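Local coordinates for Cwp19 (PDB 5OQ3), which is a glycoside hydrolase of the Clostridioides difficile S-layer, present here as its TIM-barrel domain, and probably acts on cell-wall peptidoglycan, at residues Ala140-Lys145 and Tyr158-Gly163; Ser174-Val179 and Lys230-Ser235; Lys214-Arg219 and Glu266-Thr271; Ile284-Pro289 and Gly358-Ser363. All coordinates share one frame; numbering follows the deposited sequence.

Contact 1 (Ala140-Lys145 and Tyr158-Gly163)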
loop_
_atom_site.group_PDB
_atom_site.type_symbol
_atom_site.label_atom_id
_atom_site.label_comp_id
_atom_site.label_asym_id
_atom_site.label_seq_id
_atom_site.Cartn_x
_atom_site.Cartn_y
_atom_site.Cartn_z
ATOM N N ALA A 140 5.013 -14.298 22.122
ATOM C CA ALA A 140 6.162 -13.869 22.961
ATOM C C ALA A 140 7.269 -13.134 22.205
ATOM O O ALA A 140 7.835 -12.149 22.695
ATOM C CB ALA A 140 6.759 -15.077 23.681
ATOM N N ASN A 141 7.563 -13.607 21.003
ATOM C CA ASN A 141 8.653 -13.041 20.207
ATOM C C ASN A 141 8.240 -11.855 19.327
ATOM O O ASN A 141 9.044 -11.351 18.556
ATOM C CB ASN A 141 9.294 -14.140 19.347
ATOM C CG ASN A 141 8.340 -14.723 18.295
ATOM O OD1 ASN A 141 7.157 -14.342 18.209
ATOM N ND2 ASN A 141 8.857 -15.677 17.490
ATOM N N HIS A 142 6.994 -11.409 19.442
ATOM C CA HIS A 142 6.481 -10.328 18.597
ATOM C C HIS A 142 7.237 -9.038 18.934
ATOM O O HIS A 142 7.403 -8.733 20.119
ATOM C CB HIS A 142 4.998 -10.174 18.868
ATOM C CG HIS A 142 4.280 -9.304 17.892
ATOM N ND1 HIS A 142 4.558 -7.960 17.732
ATOM C CD2 HIS A 142 3.278 -9.586 17.033
ATOM C CE1 HIS A 142 3.753 -7.461 16.817
ATOM N NE2 HIS A 142 2.960 -8.424 16.383
ATOM N N PRO A 143 7.726 -8.299 17.910
ATOM C CA PRO A 143 8.438 -7.045 18.218
ATOM C C PRO A 143 7.725 -6.083 19.142
ATOM O O PRO A 143 8.375 -5.402 19.920
ATOM C CB PRO A 143 8.667 -6.428 16.843
ATOM C CG PRO A 143 8.703 -7.609 15.912
ATOM C CD PRO A 143 7.712 -8.584 16.453
ATOM N N ALA A 144 6.400 -5.982 19.046
ATOM C CA ALA A 144 5.649 -5.064 19.896
ATOM C C ALA A 144 5.616 -5.550 21.373
ATOM O O ALA A 144 5.541 -4.740 22.299
ATOM C CB ALA A 144 4.242 -4.905 19.358
ATOM N N LYS A 145 5.651 -6.862 21.557
ATOM C CA LYS A 145 5.721 -7.434 22.899
ATOM C C LYS A 145 7.115 -7.267 23.501
ATOM O O LYS A 145 7.269 -6.925 24.685
ATOM C CB LYS A 145 5.313 -8.925 22.880
ATOM C CG LYS A 145 5.272 -9.552 24.255
ATOM C CD LYS A 145 4.543 -10.880 24.212
ATOM C CE LYS A 145 3.060 -10.746 24.562
ATOM N NZ LYS A 145 2.850 -10.622 26.023
ATOM N N TYR A 158 -3.566 -0.479 18.303
ATOM C CA TYR A 158 -2.176 -0.202 18.622
ATOM C C TYR A 158 -1.331 -0.107 17.366
ATOM O O TYR A 158 -1.572 -0.823 16.381
ATOM C CB TYR A 158 -1.583 -1.271 19.538
ATOM C CG TYR A 158 -2.196 -1.356 20.912
ATOM C CD1 TYR A 158 -3.349 -2.090 21.150
ATOM C CD2 TYR A 158 -1.587 -0.725 21.994
ATOM C CE1 TYR A 158 -3.881 -2.198 22.435
ATOM C CE2 TYR A 158 -2.116 -0.809 23.281
ATOM C CZ TYR A 158 -3.255 -1.551 23.493
ATOM O OH TYR A 158 -3.813 -1.660 24.768
ATOM N N TYR A 159 -0.313 0.764 17.442
ATOM C CA TYR A 159 0.564 1.158 16.326
ATOM C C TYR A 159 1.976 1.280 16.805
ATOM O O TYR A 159 2.215 1.683 17.944
ATOM C CB TYR A 159 0.095 2.530 15.809
ATOM C CG TYR A 159 -1.309 2.554 15.304
ATOM C CD1 TYR A 159 -2.356 2.744 16.174
ATOM C CD2 TYR A 159 -1.608 2.415 13.943
ATOM C CE1 TYR A 159 -3.661 2.727 15.717
ATOM C CE2 TYR A 159 -2.914 2.391 13.478
ATOM C CZ TYR A 159 -3.929 2.604 14.364
ATOM O OH TYR A 159 -5.217 2.608 13.860
ATOM N N TYR A 160 2.924 1.035 15.895
ATOM C CA TYR A 160 4.299 1.457 16.151
ATOM C C TYR A 160 4.375 2.987 16.054
ATOM O O TYR A 160 3.678 3.581 15.222
ATOM C CB TYR A 160 5.285 0.827 15.194
ATOM C CG TYR A 160 5.374 -0.668 15.334
ATOM C CD1 TYR A 160 5.913 -1.261 16.495
ATOM C CD2 TYR A 160 4.858 -1.496 14.369
ATOM C CE1 TYR A 160 5.940 -2.623 16.643
ATOM C CE2 TYR A 160 4.910 -2.872 14.487
ATOM C CZ TYR A 160 5.438 -3.437 15.649
ATOM O OH TYR A 160 5.491 -4.806 15.770
ATOM N N ASP A 161 5.204 3.597 16.876
ATOM C CA ASP A 161 5.373 5.058 16.911
ATOM C C ASP A 161 6.293 5.521 15.784
ATOM O O ASP A 161 7.514 5.271 15.827
ATOM C CB ASP A 161 5.964 5.438 18.284
ATOM C CG ASP A 161 6.036 6.930 18.546
ATOM O OD1 ASP A 161 5.941 7.734 17.576
ATOM O OD2 ASP A 161 6.152 7.232 19.762
ATOM N N PRO A 162 5.747 6.229 14.782
ATOM C CA PRO A 162 6.599 6.670 13.663
ATOM C C PRO A 162 7.723 7.612 14.075
ATOM O O PRO A 162 8.678 7.799 13.264
ATOM C CB PRO A 162 5.598 7.339 12.717
ATOM C CG PRO A 162 4.245 6.816 13.107
ATOM C CD PRO A 162 4.338 6.595 14.586
ATOM N N GLY A 163 7.626 8.219 15.257
ATOM C CA GLY A 163 8.627 9.155 15.710
ATOM C C GLY A 163 9.833 8.597 16.407
ATOM O O GLY A 163 10.733 9.378 16.713
#
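The first turn of helix 143-146 faces the end of strand 157-160, with the CA atoms of Ala144 and Tyr160 7.6 Å apart. Tyr160 carries the contact from the strand side. Its CG stands anti to the carbonyl carbon (chi1 -64°), and the ring reaches across to the helix start with the phenol oxygen in front. Tyr160 OH comes to the edge of the imidazole, near its plane, 3.3 Å from His142 CE1. It also lies 3.7 Å from Pro143 CB. Ala144 CB packs obliquely against the ring, 3.9 Å from Tyr160 CE1. The hydroxyl finds its hydrogen-bond partner elsewhere, in Ser77 OG. His142 is the N-cap of the short helix. Its ND1 accepts from Ala144 N at 3.0 Å, with Ala144 N in the ring plane (3° out of it). This bond helps hold the imidazole with the CE1 edge toward the phenol. Strand 157-160 pairs antiparallel with 151-154 in a small hairpin, which lies in the connection between strand 118-123 and helix 165-181 of the TIM barrel. Between the hairpin and that helix, Asp161 OD1 accepts from Gly163 N at 2.9 Å in an Asx turn. Asp161 OD2 bonds to Thr204 OG1. The contact is buried: Tyr170 of helix 165-181 meets the Tyr160 ring and also touches Pro143.

Contact 2 (Ser174-Val179 and Lys230-Ser235)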
loop_
_atom_site.group_PDB
_atom_site.type_symbol
_atom_site.label_atom_id
_atom_site.label_comp_id
_atom_site.label_asym_id
_atom_site.label_seq_id
_atom_site.Cartn_x
_atom_site.Cartn_y
_atom_site.Cartn_z
ATOM N N SER A 174 13.130 -4.861 8.683
ATOM C CA SER A 174 12.102 -5.831 8.298
ATOM C C SER A 174 11.983 -5.923 6.763
ATOM O O SER A 174 11.897 -7.026 6.212
ATOM C CB SER A 174 10.750 -5.424 8.885
ATOM O OG SER A 174 10.652 -5.538 10.303
ATOM N N ILE A 175 12.044 -4.783 6.101
ATOM C CA ILE A 175 12.024 -4.788 4.648
ATOM C C ILE A 175 13.313 -5.320 4.039
ATOM O O ILE A 175 13.274 -6.095 3.065
ATOM C CB ILE A 175 11.664 -3.391 4.167
ATOM C CG1 ILE A 175 10.223 -3.147 4.614
ATOM C CG2 ILE A 175 11.817 -3.297 2.658
ATOM C CD1 ILE A 175 9.903 -1.698 4.629
ATOM N N ALA A 176 14.437 -4.952 4.653
ATOM C CA ALA A 176 15.744 -5.379 4.136
ATOM C C ALA A 176 15.848 -6.904 4.120
ATOM O O ALA A 176 16.488 -7.454 3.222
ATOM C CB ALA A 176 16.853 -4.784 4.925
ATOM N N GLU A 177 15.253 -7.561 5.118
ATOM C CA GLU A 177 15.287 -9.026 5.158
ATOM C C GLU A 177 14.649 -9.619 3.888
ATOM O O GLU A 177 15.135 -10.576 3.293
ATOM C CB GLU A 177 14.537 -9.541 6.408
ATOM C CG GLU A 177 14.475 -11.057 6.582
ATOM C CD GLU A 177 13.689 -11.473 7.818
ATOM O OE1 GLU A 177 12.516 -11.029 8.021
ATOM O OE2 GLU A 177 14.216 -12.278 8.577
ATOM N N VAL A 178 13.520 -9.042 3.513
ATOM C CA VAL A 178 12.796 -9.525 2.350
ATOM C C VAL A 178 13.572 -9.211 1.049
ATOM O O VAL A 178 13.697 -10.069 0.176
ATOM C CB VAL A 178 11.398 -8.941 2.298
ATOM C CG1 VAL A 178 10.679 -9.326 1.015
ATOM C CG2 VAL A 178 10.594 -9.381 3.494
ATOM N N VAL A 179 14.142 -8.013 0.967
ATOM C CA VAL A 179 14.957 -7.639 -0.200
ATOM C C VAL A 179 16.148 -8.573 -0.360
ATOM O O VAL A 179 16.488 -8.987 -1.477
ATOM C CB VAL A 179 15.425 -6.166 -0.088
ATOM C CG1 VAL A 179 16.320 -5.779 -1.236
ATOM C CG2 VAL A 179 14.242 -5.227 0.006
ATOM N N LYS A 230 14.071 3.446 1.153
ATOM C CA LYS A 230 14.613 3.533 -0.192
ATOM C C LYS A 230 16.120 3.315 -0.200
ATOM O O LYS A 230 16.647 2.548 -1.013
ATOM C CB LYS A 230 14.209 4.839 -0.893
ATOM C CG LYS A 230 14.512 4.711 -2.361
ATOM C CD LYS A 230 13.792 5.642 -3.148
ATOM C CE LYS A 230 14.516 6.872 -3.099
ATOM N NZ LYS A 230 15.660 6.777 -4.031
ATOM N N ALA A 231 16.807 4.000 0.717
ATOM C CA ALA A 231 18.267 3.869 0.754
ATOM C C ALA A 231 18.709 2.443 1.052
ATOM O O ALA A 231 19.688 1.954 0.491
ATOM C CB ALA A 231 18.857 4.837 1.763
ATOM N N SER A 232 18.008 1.780 1.962
ATOM C CA SER A 232 18.329 0.411 2.318
ATOM C C SER A 232 18.187 -0.498 1.096
ATOM O O SER A 232 19.069 -1.255 0.737
ATOM C CB SER A 232 17.414 -0.063 3.458
ATOM O OG SER A 232 17.555 -1.457 3.655
ATOM N N ILE A 233 17.042 -0.389 0.438
ATOM C CA ILE A 233 16.771 -1.174 -0.765
ATOM C C ILE A 233 17.883 -0.974 -1.784
ATOM O O ILE A 233 18.482 -1.972 -2.267
ATOM C CB ILE A 233 15.402 -0.853 -1.388
ATOM C CG1 ILE A 233 14.305 -1.210 -0.437
ATOM C CG2 ILE A 233 15.252 -1.560 -2.737
ATOM C CD1 ILE A 233 12.966 -0.595 -0.829
ATOM N N LYS A 234 18.237 0.296 -2.035
ATOM C CA LYS A 234 19.211 0.584 -3.109
ATOM C C LYS A 234 20.591 0.065 -2.752
ATOM O O LYS A 234 21.352 -0.283 -3.652
ATOM C CB LYS A 234 19.239 2.085 -3.393
ATOM C CG LYS A 234 17.912 2.680 -3.919
ATOM C CD LYS A 234 17.262 2.034 -5.142
ATOM C CE LYS A 234 15.849 2.629 -5.423
ATOM N NZ LYS A 234 15.287 2.015 -6.667
ATOM N N SER A 235 20.918 0.012 -1.456
ATOM C CA SER A 235 22.240 -0.457 -1.055
ATOM C C SER A 235 22.381 -1.976 -1.216
ATOM O O SER A 235 23.494 -2.513 -1.182
ATOM C CB SER A 235 22.475 -0.106 0.428
ATOM O OG SER A 235 21.729 -0.923 1.288
#
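Two neighbouring helices of the TIM barrel's outer layer pack here, 165-181 and 214-236. Strand 186-189 lies between them in the chain, and both helices run in nearly the same direction. The short segments cross at -24°, with their axes 9.7 Å apart. Ala176 and Ile233 bring the backbones closest, their CA atoms 6.5 Å apart. The contact is apolar and rather light. Ile233 is its main side chain on the second helix. Its CG1 branch lies anti to the carbonyl carbon (chi1 -63°), which turns it to the first helix. There Val179 CG2 meets Ile233 CG1 at 4.0 Å, and the two side chains cross at about a right angle. Of the two valine methyls, CG2 is the one that touches. Ile175 adds a looser approach to Ile233 one turn earlier. It is long, and it holds for the one of two Ile175 conformers described here.

The inner ends of these side chains continue into the barrel wall. Ile175, Val179 and Ile233 all touch Val187 of strand 186-189, and Ile233 also reaches Phe242 of strand 241-244. The three residues thus fill the layer between helices and sheet. Farther along helix 214-236, Ile236 extends the apolar seam against Ala176 and Val179. Toward the outside the seam becomes more polar. Ser232 stands there with its hydroxyl anti to the backbone N (chi1 170°), and Ser232 OG rests against the methyl of Ala176, 3.6 Å from its CB.

Contact 3 (Lys214-Arg219 and Glu266-Thr271); sequences KDNWRR and ESYVGT
Arg219 lays its guanidinium flat on the ring of Tyr268. The planes are only 4° apart and the centres 3.9 Å. The stack is also a cation-pi contact, with Arg219 CZ over the ring face, 29° off the normal. The aliphatic part joins in: Arg219 CD sits over the same face, 3.7 Å from the ring centroid, as a CH-pi contact. A bend at chi3 (-78°) folds the end of the arginine over, so that CD and the guanidinium both lie along the ring.

Two hydrogen bonds hold the guanidinium at its edge. Arg219 NH2 donates to Tyr268 O at 2.9 Å, so one residue supplies both the stacking ring and an acceptor. The donor stands above the carbonyl plane. Arg219 NH1 gives a straighter bond to Asn216 OD1 at 2.8 Å, in the amide carbonyl plane. Asn216 lies one turn back on the same helix and so helps set the rotation of the planar group. The other face of the guanidinium is met by Asp215 O, 3.5 Å above its plane. A backbone carbonyl there would probably favour the positive charge. The guanidinium is thus sandwiched between ring and carbonyl, with acceptors at its edge.

The contact joins the N-terminal end of barrel helix 214-236 to the short helix 267-270, in the long connection between strands 241-244 and 286-287. Trp250 and Arg251 of that connection also meet the Tyr268 ring, and Tyr272, just beyond the short helix, touches Arg219.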
loop_
_atom_site.group_PDB
_atom_site.type_symbol
_atom_site.label_atom_id
_atom_site.label_comp_id
_atom_site.label_asym_id
_atom_site.label_seq_id
_atom_site.Cartn_x
_atom_site.Cartn_y
_atom_site.Cartn_z
ATOM N N LYS A 214 4.750 20.546 15.715
ATOM C CA LYS A 214 4.597 19.130 15.915
ATOM C C LYS A 214 4.077 18.398 14.682
ATOM O O LYS A 214 4.505 17.286 14.386
ATOM C CB LYS A 214 3.695 18.821 17.111
ATOM C CG LYS A 214 3.611 17.321 17.445
ATOM C CD LYS A 214 3.038 17.014 18.829
ATOM C CE LYS A 214 1.585 17.311 18.939
ATOM N NZ LYS A 214 1.215 17.145 20.393
ATOM N N ASP A 215 3.196 19.048 13.945
ATOM C CA ASP A 215 2.629 18.412 12.793
ATOM C C ASP A 215 3.641 18.335 11.675
ATOM O O ASP A 215 3.690 17.328 10.955
ATOM C CB ASP A 215 1.341 19.066 12.336
ATOM C CG ASP A 215 0.200 18.821 13.292
ATOM O OD1 ASP A 215 0.272 17.945 14.152
ATOM O OD2 ASP A 215 -0.814 19.468 13.137
ATOM N N ASN A 216 4.511 19.326 11.550
ATOM C CA ASN A 216 5.590 19.250 10.600
ATOM C C ASN A 216 6.596 18.133 10.981
ATOM O O ASN A 216 7.081 17.435 10.102
ATOM C CB ASN A 216 6.351 20.598 10.486
ATOM C CG ASN A 216 5.520 21.736 9.907
ATOM O OD1 ASN A 216 4.435 21.538 9.425
ATOM N ND2 ASN A 216 6.091 22.934 9.933
ATOM N N TRP A 217 6.848 17.998 12.270
ATOM C CA TRP A 217 7.706 16.935 12.757
ATOM C C TRP A 217 7.111 15.553 12.444
ATOM O O TRP A 217 7.820 14.667 12.009
ATOM C CB TRP A 217 7.938 17.128 14.271
ATOM C CG TRP A 217 8.665 16.043 14.964
ATOM C CD1 TRP A 217 10.004 15.783 14.944
ATOM C CD2 TRP A 217 8.061 15.024 15.772
ATOM N NE1 TRP A 217 10.251 14.680 15.721
ATOM C CE2 TRP A 217 9.074 14.193 16.237
ATOM C CE3 TRP A 217 6.739 14.739 16.130
ATOM C CZ2 TRP A 217 8.817 13.067 17.035
ATOM C CZ3 TRP A 217 6.490 13.682 16.923
ATOM C CH2 TRP A 217 7.508 12.848 17.379
ATOM N N ARG A 218 5.808 15.367 12.631
ATOM C CA ARG A 218 5.172 14.096 12.301
ATOM C C ARG A 218 5.283 13.809 10.795
ATOM O O ARG A 218 5.594 12.670 10.406
ATOM C CB ARG A 218 3.681 14.112 12.699
ATOM C CG ARG A 218 3.467 14.032 14.212
ATOM C CD ARG A 218 2.024 14.019 14.521
ATOM N NE ARG A 218 1.787 13.801 15.950
ATOM C CZ ARG A 218 0.660 14.098 16.564
ATOM N NH1 ARG A 218 -0.329 14.670 15.906
ATOM N NH2 ARG A 218 0.553 13.833 17.858
ATOM N N ARG A 219 5.054 14.812 9.943
ATOM C CA ARG A 219 5.264 14.615 8.512
ATOM C C ARG A 219 6.699 14.189 8.189
ATOM O O ARG A 219 6.917 13.275 7.369
ATOM C CB ARG A 219 4.802 15.841 7.684
ATOM C CG ARG A 219 3.292 15.968 7.507
ATOM C CD ARG A 219 2.913 17.255 6.754
ATOM N NE ARG A 219 2.961 18.459 7.568
ATOM C CZ ARG A 219 1.968 18.895 8.332
ATOM N NH1 ARG A 219 2.123 20.012 9.011
ATOM N NH2 ARG A 219 0.832 18.209 8.393
ATOM N N GLU A 266 -7.777 15.004 3.705
ATOM C CA GLU A 266 -6.475 15.323 3.177
ATOM C C GLU A 266 -5.401 14.484 3.835
ATOM O O GLU A 266 -5.312 14.430 5.048
ATOM C CB GLU A 266 -6.202 16.789 3.504
ATOM C CG GLU A 266 -7.158 17.766 2.853
ATOM C CD GLU A 266 -7.076 19.161 3.456
ATOM O OE1 GLU A 266 -7.434 19.309 4.634
ATOM O OE2 GLU A 266 -6.682 20.087 2.759
ATOM N N SER A 267 -4.555 13.862 3.014
ATOM C CA SER A 267 -3.471 13.029 3.559
ATOM C C SER A 267 -2.429 13.810 4.350
ATOM O O SER A 267 -1.888 13.286 5.341
ATOM C CB SER A 267 -2.786 12.210 2.478
ATOM O OG SER A 267 -1.867 12.969 1.704
ATOM N N TYR A 268 -2.228 15.080 3.996
ATOM C CA TYR A 268 -1.241 15.936 4.649
ATOM C C TYR A 268 -1.543 16.120 6.152
ATOM O O TYR A 268 -0.617 16.213 6.938
ATOM C CB TYR A 268 -1.245 17.272 3.913
ATOM C CG TYR A 268 -0.304 18.322 4.389
ATOM C CD1 TYR A 268 0.983 18.400 3.866
ATOM C CD2 TYR A 268 -0.705 19.295 5.282
ATOM C CE1 TYR A 268 1.839 19.418 4.234
ATOM C CE2 TYR A 268 0.167 20.271 5.681
ATOM C CZ TYR A 268 1.434 20.338 5.152
ATOM O OH TYR A 268 2.269 21.361 5.532
ATOM N N VAL A 269 -2.841 16.246 6.451
ATOM C CA VAL A 269 -3.415 16.712 7.717
ATOM C C VAL A 269 -3.863 15.515 8.550
ATOM O O VAL A 269 -3.661 15.463 9.773
ATOM C CB VAL A 269 -4.687 17.589 7.418
ATOM C CG1 VAL A 269 -5.369 18.107 8.683
ATOM C CG2 VAL A 269 -4.328 18.758 6.516
ATOM N N GLY A 270 -4.510 14.568 7.887
ATOM C CA GLY A 270 -5.213 13.496 8.573
ATOM C C GLY A 270 -4.366 12.301 8.954
ATOM O O GLY A 270 -4.702 11.602 9.888
ATOM N N THR A 271 -3.279 12.050 8.216
ATOM C CA THR A 271 -2.338 10.937 8.505
ATOM C C THR A 271 -0.862 11.319 8.394
ATOM O O THR A 271 0.006 10.489 8.596
ATOM C CB THR A 271 -2.640 9.660 7.669
ATOM O OG1 THR A 271 -2.114 9.739 6.354
ATOM C CG2 THR A 271 -4.107 9.428 7.511
#

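Contact 4 (Ile284-Pro289 and Gly358-Ser363); sequences IDYVVP and GSMYFS
This is an apolar contact inside the barrel, between the sixth strand, 286-287, with the residue after it, and the eighth strand, 356-361. The two strands are not neighbours in the sheet, since strand 319-324 runs between them. Their side chains meet instead across the curve of the wall, and the nearest CA atoms, those of Val288 and Met360, are 7.4 Å apart. Met360 provides one whole side. It has two conformers, and the contacts hold for the one described. Its chain is extended beyond CG and crosses both partners at about a right angle. Met360 CG lies 3.9 Å from Val288 CG1, and Met360 SD lies 3.9 Å from Val288 CG2. The terminal methyl goes farthest: Met360 CE is 3.8 Å from Tyr286 CE1 and comes at the ring obliquely. Val288 CG2 also lies at the edge of the tyrosine ring, in its plane. Tyr286 on the strand and Val288 just past its end thus form a joint surface for the methionine. Tyr286 OH is hydrogen-bonded to His120 ND1 and His188 ND1, from the third and fourth strands. Inward side chains from several strands meeting in this way are typical of the core of a TIM barrel.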
loop_
_atom_site.group_PDB
_atom_site.type_symbol
_atom_site.label_atom_id
_atom_site.label_comp_id
_atom_site.label_asym_id
_atom_site.label_seq_id
_atom_site.Cartn_x
_atom_site.Cartn_y
_atom_site.Cartn_z
ATOM N N ILE A 284 10.829 8.345 -3.111
ATOM C CA ILE A 284 10.156 7.182 -3.662
ATOM C C ILE A 284 10.487 7.124 -5.163
ATOM O O ILE A 284 10.780 8.156 -5.769
ATOM C CB ILE A 284 8.611 7.251 -3.432
ATOM C CG1 ILE A 284 7.979 8.523 -4.021
ATOM C CG2 ILE A 284 8.291 7.110 -1.932
ATOM C CD1 ILE A 284 6.513 8.669 -3.758
ATOM N N ASP A 285 10.396 5.923 -5.725
ATOM C CA ASP A 285 10.512 5.767 -7.177
ATOM C C ASP A 285 9.194 5.909 -7.924
ATOM O O ASP A 285 9.178 6.284 -9.097
ATOM C CB ASP A 285 11.100 4.403 -7.525
ATOM C CG ASP A 285 12.510 4.189 -7.036
ATOM O OD1 ASP A 285 13.343 5.059 -7.275
ATOM O OD2 ASP A 285 12.750 3.141 -6.409
ATOM N N TYR A 286 8.092 5.565 -7.245
ATOM C CA TYR A 286 6.753 5.656 -7.838
ATOM C C TYR A 286 5.740 6.002 -6.793
ATOM O O TYR A 286 5.935 5.742 -5.617
ATOM C CB TYR A 286 6.409 4.364 -8.609
ATOM C CG TYR A 286 6.048 3.107 -7.861
ATOM C CD1 TYR A 286 4.758 2.935 -7.360
ATOM C CD2 TYR A 286 6.947 2.074 -7.696
ATOM C CE1 TYR A 286 4.382 1.758 -6.750
ATOM C CE2 TYR A 286 6.550 0.867 -7.107
ATOM C CZ TYR A 286 5.258 0.730 -6.632
ATOM O OH TYR A 286 4.847 -0.473 -6.054
ATOM N N VAL A 287 4.618 6.562 -7.252
ATOM C CA VAL A 287 3.536 6.975 -6.373
ATOM C C VAL A 287 2.226 6.577 -7.040
ATOM O O VAL A 287 2.065 6.652 -8.277
ATOM C CB VAL A 287 3.612 8.518 -6.124
ATOM C CG1 VAL A 287 3.329 9.330 -7.405
ATOM C CG2 VAL A 287 2.702 8.926 -4.982
ATOM N N VAL A 288 1.294 6.111 -6.192
ATOM C CA VAL A 288 0.004 5.573 -6.647
ATOM C C VAL A 288 -1.150 6.219 -5.887
ATOM O O VAL A 288 -1.744 5.599 -5.000
ATOM C CB VAL A 288 -0.061 4.030 -6.565
ATOM C CG1 VAL A 288 -1.277 3.530 -7.301
ATOM C CG2 VAL A 288 1.214 3.387 -7.050
ATOM N N PRO A 289 -1.500 7.484 -6.198
ATOM C CA PRO A 289 -2.626 8.064 -5.497
ATOM C C PRO A 289 -3.873 7.214 -5.725
ATOM O O PRO A 289 -4.157 6.772 -6.848
ATOM C CB PRO A 289 -2.753 9.464 -6.121
ATOM C CG PRO A 289 -2.026 9.357 -7.436
ATOM C CD PRO A 289 -0.972 8.333 -7.273
ATOM N N GLY A 358 0.706 4.350 -15.910
ATOM C CA GLY A 358 -0.144 3.190 -15.804
ATOM C C GLY A 358 -1.064 3.227 -14.614
ATOM O O GLY A 358 -1.372 4.334 -14.151
ATOM N N SER A 359 -1.522 2.057 -14.160
ATOM C CA SER A 359 -2.605 1.911 -13.202
ATOM C C SER A 359 -2.316 0.734 -12.263
ATOM O O SER A 359 -1.632 -0.232 -12.654
ATOM C CB SER A 359 -3.926 1.611 -13.891
ATOM O OG SER A 359 -4.416 2.699 -14.662
ATOM N N MET A 360 -2.917 0.827 -11.074
ATOM C CA MET A 360 -3.030 -0.269 -10.135
ATOM C C MET A 360 -4.470 -0.410 -9.747
ATOM O O MET A 360 -5.103 0.565 -9.460
ATOM C CB MET A 360 -2.141 -0.065 -8.895
ATOM C CG MET A 360 -0.673 0.200 -9.159
ATOM S SD MET A 360 0.346 -0.386 -7.795
ATOM C CE MET A 360 1.917 -0.429 -8.587
ATOM N N TYR A 361 -4.991 -1.635 -9.787
ATOM C CA TYR A 361 -6.412 -1.921 -9.595
ATOM C C TYR A 361 -6.655 -2.479 -8.175
ATOM O O TYR A 361 -6.079 -3.508 -7.817
ATOM C CB TYR A 361 -6.915 -2.957 -10.616
ATOM C CG TYR A 361 -6.929 -2.341 -11.999
ATOM C CD1 TYR A 361 -8.047 -1.662 -12.451
ATOM C CD2 TYR A 361 -5.843 -2.412 -12.852
ATOM C CE1 TYR A 361 -8.074 -1.091 -13.699
ATOM C CE2 TYR A 361 -5.863 -1.820 -14.109
ATOM C CZ TYR A 361 -6.989 -1.151 -14.518
ATOM O OH TYR A 361 -7.055 -0.546 -15.755
ATOM N N PHE A 362 -7.550 -1.833 -7.455
ATOM C CA PHE A 362 -8.028 -2.324 -6.171
ATOM C C PHE A 362 -9.378 -2.971 -6.349
ATOM O O PHE A 362 -10.341 -2.235 -6.508
ATOM C CB PHE A 362 -8.075 -1.245 -5.090
ATOM C CG PHE A 362 -8.073 -1.869 -3.716
ATOM C CD1 PHE A 362 -9.267 -2.240 -3.083
ATOM C CD2 PHE A 362 -6.875 -2.266 -3.139
ATOM C CE1 PHE A 362 -9.252 -2.876 -1.870
ATOM C CE2 PHE A 362 -6.866 -2.929 -1.919
ATOM C CZ PHE A 362 -8.059 -3.233 -1.294
ATOM N N SER A 363 -9.477 -4.310 -6.317
ATOM C CA SER A 363 -8.411 -5.262 -6.046
ATOM C C SER A 363 -8.554 -6.453 -6.986
ATOM O O SER A 363 -9.507 -6.543 -7.761
ATOM C CB SER A 363 -8.384 -5.694 -4.564
ATOM O OG SER A 363 -9.507 -6.496 -4.256
#

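Overall arrangement
All four contacts lie in one TIM-barrel domain with strands in chain order. The centre of contact 4 is about 9 Å from the chain centre; those of contacts 1, 2 and 3 are about 16 to 19 Å from it. Contact 1 closes before contact 2 opens; strand 157-160 leads into helix 165-181. Contacts 2 and 3 share helix 214-236, their centres about 25 Å apart and their segments alternating in sequence. Gly163 CA of contact 1 packs on Trp217 CZ2 of contact 3 at 4.1 Å, joining the loop after the hairpin to that helix's start. A 2.8 Å salt bridge from Lys234 NZ to Asp285 OD2 ties the helix to the start of the sixth strand, in contact 4.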